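Local coordinates for UPF0749 protein MT1873 (Mycobacterium tuberculosis, PDB 3GMG) that is of unknown function, belongs to the UPF0749 (DUF881) family and is probably associated with the cell membrane, this chain being its C-terminal part, at residues Q70-H75 against S105-G110. Sequence-based numbering, arbitrary orientation.
Sequences QINDAH and SILAIG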
loop_
_atom_site.group_PDB
_atom_site.type_symbol
_atom_site.label_atom_id
_atom_site.label_comp_id
_atom_site.label_asym_id
_atom_site.label_seq_id
_atom_site.Cartn_x
_atom_site.Cartn_y
_atom_site.Cartn_z
ATOM N N GLN A 70 -0.520 13.539 -6.547
ATOM C CA GLN A 70 -1.242 14.434 -5.654
ATOM C C GLN A 70 -2.648 14.626 -6.184
ATOM O O GLN A 70 -2.848 14.810 -7.371
ATOM C CB GLN A 70 -0.520 15.776 -5.614
ATOM C CG GLN A 70 -1.121 16.819 -4.709
ATOM C CD GLN A 70 -0.222 18.016 -4.559
ATOM O OE1 GLN A 70 0.992 17.896 -4.332
ATOM N NE2 GLN A 70 -0.818 19.194 -4.634
ATOM N N ILE A 71 -3.641 14.582 -5.295
ATOM C CA ILE A 71 -5.036 14.839 -5.677
ATOM C C ILE A 71 -5.468 16.162 -5.058
ATOM O O ILE A 71 -5.353 16.324 -3.854
ATOM C CB ILE A 71 -5.954 13.709 -5.208
ATOM C CG1 ILE A 71 -5.504 12.387 -5.839
ATOM C CG2 ILE A 71 -7.414 14.006 -5.577
ATOM C CD1 ILE A 71 -6.196 11.165 -5.287
ATOM N N ASN A 72 -5.931 17.090 -5.890
ATOM C CA ASN A 72 -6.382 18.419 -5.458
ATOM C C ASN A 72 -7.866 18.592 -5.731
ATOM O O ASN A 72 -8.415 18.031 -6.686
ATOM C CB ASN A 72 -5.680 19.517 -6.251
ATOM C CG ASN A 72 -4.178 19.643 -5.960
ATOM O OD1 ASN A 72 -3.705 19.232 -4.929
ATOM N ND2 ASN A 72 -3.448 20.299 -6.866
ATOM N N ASP A 73 -8.509 19.432 -4.926
ATOM C CA ASP A 73 -9.739 20.108 -5.371
ATOM C C ASP A 73 -9.484 21.604 -5.274
ATOM O O ASP A 73 -8.330 22.016 -5.187
ATOM C CB ASP A 73 -11.004 19.610 -4.656
ATOM C CG ASP A 73 -11.160 20.119 -3.232
ATOM O OD1 ASP A 73 -10.241 20.742 -2.646
ATOM O OD2 ASP A 73 -12.257 19.876 -2.670
ATOM N N ALA A 74 -10.533 22.423 -5.303
ATOM C CA ALA A 74 -10.336 23.868 -5.304
ATOM C C ALA A 74 -9.624 24.368 -4.053
ATOM O O ALA A 74 -9.013 25.446 -4.091
ATOM C CB ALA A 74 -11.684 24.587 -5.465
ATOM N N HIS A 75 -9.708 23.631 -2.951
ATOM C CA HIS A 75 -9.228 24.126 -1.670
ATOM C C HIS A 75 -8.211 23.254 -0.967
ATOM O O HIS A 75 -7.493 23.749 -0.109
ATOM C CB HIS A 75 -10.411 24.291 -0.712
ATOM C CG HIS A 75 -11.536 25.105 -1.271
ATOM N ND1 HIS A 75 -11.409 26.445 -1.571
ATOM C CD2 HIS A 75 -12.803 24.763 -1.601
ATOM C CE1 HIS A 75 -12.556 26.894 -2.054
ATOM N NE2 HIS A 75 -13.418 25.894 -2.080
ATOM N N SER A 105 -8.301 17.794 -9.583
ATOM C CA SER A 105 -7.055 17.871 -10.371
ATOM C C SER A 105 -6.111 16.835 -9.805
ATOM O O SER A 105 -5.883 16.798 -8.599
ATOM C CB SER A 105 -6.439 19.275 -10.250
ATOM O OG SER A 105 -5.427 19.500 -11.231
ATOM N N ILE A 106 -5.580 15.972 -10.663
ATOM C CA ILE A 106 -4.622 14.964 -10.223
ATOM C C ILE A 106 -3.306 15.243 -10.912
ATOM O O ILE A 106 -3.265 15.339 -12.131
ATOM C CB ILE A 106 -5.089 13.525 -10.510
ATOM C CG1 ILE A 106 -6.464 13.268 -9.861
ATOM C CG2 ILE A 106 -4.051 12.521 -10.016
ATOM C CD1 ILE A 106 -7.644 13.487 -10.799
ATOM N N LEU A 107 -2.252 15.383 -10.125
ATOM C CA LEU A 107 -0.894 15.630 -10.631
ATOM C C LEU A 107 -0.105 14.354 -10.471
ATOM O O LEU A 107 -0.155 13.721 -9.430
ATOM C CB LEU A 107 -0.216 16.736 -9.838
ATOM C CG LEU A 107 -0.967 18.061 -9.731
ATOM C CD1 LEU A 107 -0.292 18.970 -8.729
ATOM C CD2 LEU A 107 -0.970 18.749 -11.089
ATOM N N ALA A 108 0.604 13.950 -11.506
ATOM C CA ALA A 108 1.430 12.736 -11.446
ATOM C C ALA A 108 2.740 12.971 -12.178
ATOM O O ALA A 108 2.751 13.521 -13.275
ATOM C CB ALA A 108 0.730 11.578 -12.045
ATOM N N ILE A 109 3.825 12.549 -11.554
ATOM C CA ILE A 109 5.169 12.653 -12.117
ATOM C C ILE A 109 5.563 11.309 -12.690
ATOM O O ILE A 109 5.469 10.288 -12.002
ATOM C CB ILE A 109 6.177 13.129 -11.076
ATOM C CG1 ILE A 109 5.919 14.600 -10.693
ATOM C CG2 ILE A 109 7.626 12.993 -11.600
ATOM C CD1 ILE A 109 6.635 15.074 -9.447
ATOM N N GLY A 110 5.971 11.308 -13.946
ATOM C CA GLY A 110 6.331 10.079 -14.676
ATOM C C GLY A 110 6.513 10.389 -16.145
ATOM O O GLY A 110 6.521 11.558 -16.525
HETATM O O HOH W 1 -3.858 21.323 -9.689
#
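L107 lays its CD1 methyl against two amide nitrogens of the facing strand, 3.9 Å from N72 ND2 and slightly farther from Q70 NE2. The Q70 and L107 side chains run side by side in the same direction, as residues paired directly across two strands do. Extension of the Q70 chain, with CG anti to the backbone N (chi1 -179°), carries its amide past I71 to N72, where NE2 donates to OD1 at 2.9 Å. That bond is nearly straight (172°), uses a lone pair of OD1 and lies in the Q70 amide plane, which should restrict rotation of both amides. S77 OG also bonds OD1, while Q70 OE1 accepts from the backbone N of A148. At the partly exposed end of this face, one water links N72 ND2 (3.0 Å) to S105 OG (2.9 Å), beside the CB atoms of N72 and S105.

Four backbone bonds set the register, two each for Q70–L107 and N72–S105; the shortest, N72 N to S105 O, is 2.7 Å. Between them I71 and I106 form a non-hydrogen-bonded pair on the other face, their CG1 atoms 4.2 Å apart. The N-to-C directions of the two strand segments differ by 162°, and the alternation of pair types makes this an antiparallel ladder. Strands 68-72 and 104-109 are inner members of a five-stranded sheet, flanked by strands 77-79 and 37-43. Helix 51-63 packs on the isoleucine face through M54, I58 and L61, whereas strand 143-146 touches Q70 and L107 on the opposite face.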